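Side-chain contacts in ribulose bisphosphate carboxylase (Hyperthermus butylicus DSM 5456, PDB 6HUN), which probably adds carbon dioxide and water to ribulose 1,5-bisphosphate, giving two molecules of 3-phosphoglycerate, in an archaeal pathway of AMP breakdown: residues V44-P49 and N305-V310; T174-K179 and E185-V190. All blocks are in the same frame, centred on the assembly; numbering follows the deposited sequence.

Interaction 1: residues V44-P49 and N305-V310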
loop_
_atom_site.group_PDB
_atom_site.type_symbol
_atom_site.label_atom_id
_atom_site.label_comp_id
_atom_site.label_asym_id
_atom_site.label_seq_id
_atom_site.Cartn_x
_atom_site.Cartn_y
_atom_site.Cartn_z
ATOM N N VAL A 44 -2.620 -19.026 4.996
ATOM C CA VAL A 44 -2.613 -19.289 6.424
ATOM C C VAL A 44 -2.692 -17.957 7.175
ATOM O O VAL A 44 -1.872 -17.043 6.960
ATOM C CB VAL A 44 -1.422 -20.153 6.860
ATOM C CG1 VAL A 44 -0.117 -19.578 6.355
ATOM C CG2 VAL A 44 -1.449 -20.285 8.371
ATOM N N PHE A 45 -3.743 -17.823 7.962
ATOM C CA PHE A 45 -4.085 -16.595 8.674
ATOM C C PHE A 45 -3.885 -16.842 10.154
ATOM O O PHE A 45 -4.193 -17.926 10.644
ATOM C CB PHE A 45 -5.560 -16.186 8.466
ATOM C CG PHE A 45 -5.944 -15.909 7.039
ATOM C CD1 PHE A 45 -5.602 -14.707 6.415
ATOM C CD2 PHE A 45 -6.744 -16.790 6.345
ATOM C CE1 PHE A 45 -6.039 -14.464 5.079
ATOM C CE2 PHE A 45 -7.132 -16.555 5.059
ATOM C CZ PHE A 45 -6.764 -15.375 4.404
ATOM N N ARG A 46 -3.443 -15.823 10.875
ATOM C CA ARG A 46 -3.478 -15.866 12.335
ATOM C C ARG A 46 -4.651 -14.996 12.797
ATOM O O ARG A 46 -4.649 -13.784 12.562
ATOM C CB ARG A 46 -2.146 -15.376 12.907
ATOM C CG ARG A 46 -2.190 -15.404 14.449
ATOM C CD ARG A 46 -0.790 -14.976 15.014
ATOM N NE ARG A 46 -0.726 -15.205 16.465
ATOM C CZ ARG A 46 0.414 -15.150 17.152
ATOM N NH1 ARG A 46 1.556 -14.875 16.519
ATOM N NH2 ARG A 46 0.419 -15.396 18.476
ATOM N N VAL A 47 -5.663 -15.617 13.392
ATOM C CA VAL A 47 -6.986 -15.008 13.572
ATOM C C VAL A 47 -7.234 -14.882 15.058
ATOM O O VAL A 47 -7.165 -15.886 15.792
ATOM C CB VAL A 47 -8.108 -15.853 12.930
ATOM C CG1 VAL A 47 -9.484 -15.192 13.091
ATOM C CG2 VAL A 47 -7.774 -16.185 11.433
ATOM N N THR A 48 -7.537 -13.667 15.488
ATOM C CA THR A 48 -8.024 -13.370 16.829
ATOM C C THR A 48 -9.491 -12.950 16.727
ATOM O O THR A 48 -9.794 -11.796 16.344
ATOM C CB THR A 48 -7.197 -12.276 17.498
ATOM O OG1 THR A 48 -5.813 -12.651 17.522
ATOM C CG2 THR A 48 -7.699 -12.048 18.937
ATOM N N PRO A 49 -10.420 -13.840 17.014
ATOM C CA PRO A 49 -11.841 -13.479 16.900
ATOM C C PRO A 49 -12.180 -12.397 17.892
ATOM O O PRO A 49 -11.594 -12.306 18.973
ATOM C CB PRO A 49 -12.564 -14.790 17.222
ATOM C CG PRO A 49 -11.480 -15.862 17.147
ATOM C CD PRO A 49 -10.227 -15.205 17.554
ATOM N N ASN A 305 3.188 -5.997 13.736
ATOM C CA ASN A 305 2.321 -6.518 14.795
ATOM C C ASN A 305 2.116 -7.999 14.527
ATOM O O ASN A 305 1.518 -8.356 13.506
ATOM C CB ASN A 305 0.978 -5.767 14.722
ATOM C CG ASN A 305 0.043 -6.144 15.797
ATOM O OD1 ASN A 305 0.185 -7.204 16.456
ATOM N ND2 ASN A 305 -0.960 -5.265 16.018
ATOM N N PRO A 306 2.600 -8.906 15.372
ATOM C CA PRO A 306 2.416 -10.329 15.049
ATOM C C PRO A 306 0.952 -10.761 15.027
ATOM O O PRO A 306 0.670 -11.936 14.649
ATOM C CB PRO A 306 3.134 -11.074 16.201
ATOM C CG PRO A 306 3.686 -10.040 17.106
ATOM C CD PRO A 306 3.051 -8.714 16.766
ATOM N N LYS A 307 0.038 -9.924 15.521
ATOM C CA LYS A 307 -1.354 -10.312 15.594
ATOM C C LYS A 307 -2.217 -9.683 14.495
ATOM O O LYS A 307 -3.439 -10.005 14.430
ATOM C CB LYS A 307 -1.945 -9.904 16.960
ATOM C CG LYS A 307 -1.360 -10.554 18.214
ATOM C CD LYS A 307 -1.542 -12.054 18.122
ATOM C CE LYS A 307 -2.377 -12.541 19.199
ATOM N NZ LYS A 307 -3.811 -12.064 19.254
ATOM N N HIS A 308 -1.652 -8.786 13.700
ATOM C CA HIS A 308 -2.494 -8.083 12.700
ATOM C C HIS A 308 -1.672 -7.510 11.587
ATOM O O HIS A 308 -0.749 -6.727 11.825
ATOM C CB HIS A 308 -3.279 -6.953 13.362
ATOM C CG HIS A 308 -4.325 -6.367 12.448
ATOM N ND1 HIS A 308 -5.550 -6.969 12.268
ATOM C CD2 HIS A 308 -4.334 -5.218 11.699
ATOM C CE1 HIS A 308 -6.298 -6.196 11.471
ATOM N NE2 HIS A 308 -5.576 -5.149 11.093
ATOM N N GLY A 309 -2.025 -7.829 10.336
ATOM C CA GLY A 309 -1.267 -7.178 9.261
ATOM C C GLY A 309 -0.829 -8.261 8.286
ATOM O O GLY A 309 -1.570 -9.222 8.059
ATOM N N VAL A 310 0.345 -8.093 7.708
ATOM C CA VAL A 310 0.890 -9.039 6.707
ATOM C C VAL A 310 2.321 -9.356 7.141
ATOM O O VAL A 310 3.069 -8.442 7.499
ATOM C CB VAL A 310 0.938 -8.423 5.303
ATOM C CG1 VAL A 310 1.395 -9.545 4.274
ATOM C CG2 VAL A 310 -0.488 -7.852 4.886
HETATM O O HOH W 1 2.157 -13.912 13.808
HETATM O O HOH W 2 -4.404 -12.402 15.076
#
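R46 reaches from the strand to the turn at N305-H308 as an extended arm, its CG anti to the backbone N (chi1 179°) and the chain straight on to NE, which carries the guanidinium past the backbone of P306. The K307 side chain crosses it at a slant: CD of K307 rests over one face of the guanidinium, toward its rim, 3.7 Å from R46 NE. P306 runs alongside, its carbonyl O 3.4 Å from R46 CD. A water in the plane of the guanidinium, at its edge, accepts from NH1 of R46 and donates to P306 O.

The lysine chain is bent at chi2, chi3 and chi4, which turns its ammonium to the strand. There NZ of K307 donates to OG1 of T48 at 2.7 Å, the two side chains meeting at about a right angle. A second water ties the same hydroxyl to the backbone, accepting from T48 OG1 and donating to R46 O and K307 O. The like charges stay apart, R46 NE lying 5.2 Å from K307 NZ, and the arginine has its counter-charge in D96. With an alanine in place of R46, D96 would probably lose its salt-bridge mate and CD of K307 the flat guanidinium it rests on.

The turn is type I, and N305 also makes an Asx turn, OD1 accepting from K307 N at 2.9 Å. This is a surface junction of the Rubisco large chain, between strand 41-49 of the N-terminal sheet and the turn leading into strand 309-310, where the TIM-barrel domain joins that sheet's edge.

Interaction 2: residues T174-K179 and E185-V190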
loop_
_atom_site.group_PDB
_atom_site.type_symbol
_atom_site.label_atom_id
_atom_site.label_comp_id
_atom_site.label_asym_id
_atom_site.label_seq_id
_atom_site.Cartn_x
_atom_site.Cartn_y
_atom_site.Cartn_z
ATOM N N THR A 174 26.107 1.539 -1.284
ATOM C CA THR A 174 26.155 2.651 -0.327
ATOM C C THR A 174 25.163 3.733 -0.720
ATOM O O THR A 174 25.171 4.167 -1.871
ATOM C CB THR A 174 27.540 3.295 -0.260
ATOM O OG1 THR A 174 28.449 2.362 0.313
ATOM C CG2 THR A 174 27.519 4.568 0.619
ATOM N N VAL A 175 24.367 4.187 0.242
ATOM C CA VAL A 175 23.595 5.432 0.165
ATOM C C VAL A 175 24.407 6.603 0.726
ATOM O O VAL A 175 24.931 6.528 1.850
ATOM C CB VAL A 175 22.271 5.299 0.927
ATOM C CG1 VAL A 175 21.417 6.587 0.797
ATOM C CG2 VAL A 175 21.525 4.069 0.465
ATOM N N PRO A 176 24.535 7.699 -0.023
ATOM C CA PRO A 176 25.210 8.895 0.492
ATOM C C PRO A 176 24.660 9.364 1.830
ATOM O O PRO A 176 23.517 9.105 2.205
ATOM C CB PRO A 176 24.948 9.942 -0.598
ATOM C CG PRO A 176 24.774 9.146 -1.846
ATOM C CD PRO A 176 24.145 7.840 -1.437
ATOM N N LYS A 177 25.509 10.062 2.562
ATOM C CA LYS A 177 25.091 10.757 3.747
ATOM C C LYS A 177 25.486 12.216 3.587
ATOM O O LYS A 177 26.625 12.498 3.191
ATOM C CB LYS A 177 25.724 10.168 5.014
ATOM C CG LYS A 177 25.251 8.763 5.358
ATOM C CD LYS A 177 26.017 8.197 6.575
ATOM C CE LYS A 177 25.573 8.826 7.923
ATOM N NZ LYS A 177 24.319 8.209 8.456
ATOM N N PRO A 178 24.575 13.172 3.845
ATOM C CA PRO A 178 23.174 12.921 4.227
ATOM C C PRO A 178 22.364 12.421 3.044
ATOM O O PRO A 178 22.826 12.582 1.906
ATOM C CB PRO A 178 22.691 14.294 4.678
ATOM C CG PRO A 178 23.557 15.257 3.859
ATOM C CD PRO A 178 24.892 14.613 3.781
ATOM N N LYS A 179 21.183 11.844 3.287
ATOM C CA LYS A 179 20.434 11.247 2.189
ATOM C C LYS A 179 19.838 12.306 1.270
ATOM O O LYS A 179 19.573 12.009 0.101
ATOM C CB LYS A 179 19.338 10.308 2.717
ATOM C CG LYS A 179 18.642 10.802 3.993
ATOM C CD LYS A 179 17.837 9.734 4.722
ATOM C CE LYS A 179 16.326 9.984 4.613
ATOM N NZ LYS A 179 15.573 8.733 4.960
ATOM N N GLU A 185 25.544 18.489 -9.145
ATOM C CA GLU A 185 27.008 18.547 -9.167
ATOM C C GLU A 185 27.584 17.917 -7.902
ATOM O O GLU A 185 28.448 17.032 -7.978
ATOM C CB GLU A 185 27.485 20.000 -9.351
ATOM C CG GLU A 185 26.937 20.981 -8.289
ATOM C CD GLU A 185 25.720 21.844 -8.733
ATOM O OE1 GLU A 185 25.795 23.088 -8.607
ATOM O OE2 GLU A 185 24.692 21.279 -9.194
ATOM N N GLU A 186 27.058 18.311 -6.732
ATOM C CA GLU A 186 27.589 17.816 -5.464
ATOM C C GLU A 186 27.361 16.318 -5.315
ATOM O O GLU A 186 28.280 15.575 -4.956
ATOM C CB GLU A 186 26.982 18.589 -4.287
ATOM C CG GLU A 186 27.337 20.085 -4.274
ATOM C CD GLU A 186 26.358 20.948 -3.458
ATOM O OE1 GLU A 186 25.386 20.394 -2.873
ATOM O OE2 GLU A 186 26.566 22.189 -3.402
ATOM N N TYR A 187 26.141 15.848 -5.601
ATOM C CA TYR A 187 25.872 14.409 -5.551
ATOM C C TYR A 187 26.824 13.599 -6.439
ATOM O O TYR A 187 27.207 12.477 -6.087
ATOM C CB TYR A 187 24.438 14.155 -5.977
ATOM C CG TYR A 187 23.841 12.880 -5.448
ATOM C CD1 TYR A 187 23.473 11.856 -6.316
ATOM C CD2 TYR A 187 23.617 12.706 -4.086
ATOM C CE1 TYR A 187 22.881 10.692 -5.843
ATOM C CE2 TYR A 187 23.009 11.537 -3.612
ATOM C CZ TYR A 187 22.669 10.535 -4.506
ATOM O OH TYR A 187 22.077 9.352 -4.079
ATOM N N GLY A 188 27.185 14.136 -7.609
ATOM C CA GLY A 188 28.054 13.397 -8.508
ATOM C C GLY A 188 29.469 13.222 -7.970
ATOM O O GLY A 188 30.080 12.165 -8.152
ATOM N N ARG A 189 30.012 14.244 -7.303
ATOM C CA ARG A 189 31.328 14.051 -6.683
ATOM C C ARG A 189 31.254 13.045 -5.532
ATOM O O ARG A 189 32.163 12.225 -5.375
ATOM C CB ARG A 189 31.926 15.387 -6.213
ATOM C CG ARG A 189 31.940 16.502 -7.271
ATOM C CD ARG A 189 32.740 17.754 -6.829
ATOM N NE ARG A 189 32.089 18.438 -5.711
ATOM C CZ ARG A 189 31.509 19.635 -5.774
ATOM N NH1 ARG A 189 31.486 20.301 -6.914
ATOM N NH2 ARG A 189 30.913 20.150 -4.702
ATOM N N VAL A 190 30.171 13.065 -4.732
ATOM C CA VAL A 190 30.041 12.102 -3.634
ATOM C C VAL A 190 30.047 10.673 -4.163
ATOM O O VAL A 190 30.668 9.776 -3.569
ATOM C CB VAL A 190 28.767 12.381 -2.800
ATOM C CG1 VAL A 190 28.613 11.353 -1.676
ATOM C CG2 VAL A 190 28.807 13.781 -2.204
HETATM O O HOH W 3 20.348 9.600 -1.405
#
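P176 and V190 mark the closest backbone approach, their CA atoms 7.1 Å apart, where the irregular segment 174-179 passes a face of the helix to which 185-190 belongs. The helical turn is held by its own bonds, such as V190 N to E186 O, and no direct hydrogen bond joins the two segments. In the loop, a cis peptide links K177 to P178.

P176 directs its CB at the helix, and its ring lies between Y187 and V190. Its CG lies 3.5 Å from CE2 of Y187, and the two side chains cross at about a right angle; the approach to the aromatic ring is oblique. The same CG is also 3.5 Å from the tyrosine OH. On the other flank, CG1 of V190, set anti to the backbone N (chi1 179°), is the branch that meets CB of P176, at 4.1 Å.

This is the first beta-alpha connection of the TIM barrel: the loop leaves strand 171-174 at the end of the barrel where the active site lies and runs into helix 184-196. It bears K177, the predicted proton acceptor, and K179, predicted to bind the substrate, both with CB directed away from the helix.

Y187, with CG anti to its own N (chi1 -155°), reaches past the proline to polar partners. Its OH is hydrogen-bonded to D204, and a water donates to it at 3.2 Å and to K179 O at 2.9 Å. F208 meets the tyrosine ring edge-to-face. K179 NZ forms salt bridges with D205 and E206, predicted magnesium ligands, and with E65 of the second subunit.

In the fold
From the N terminus the chain first lays down strand 41-49 in the sheet of the N-terminal domain; residues 44-49 meet a partner that lies 256 residues further on. Before that point the chain enters the barrel, and interaction 2 closes a short loop between strand 171-174 and helix 184-196. Interaction 1 closes much later, when 305-310, following helix 300-303, returns to the N-terminal sheet, so the short loop sits wholly within the long one and the two do not cross. Their centres are 41 Å apart, on opposite sides of the chain's centre. One ties domain to domain, the other loop to helix within the barrel, and both border the second subunit.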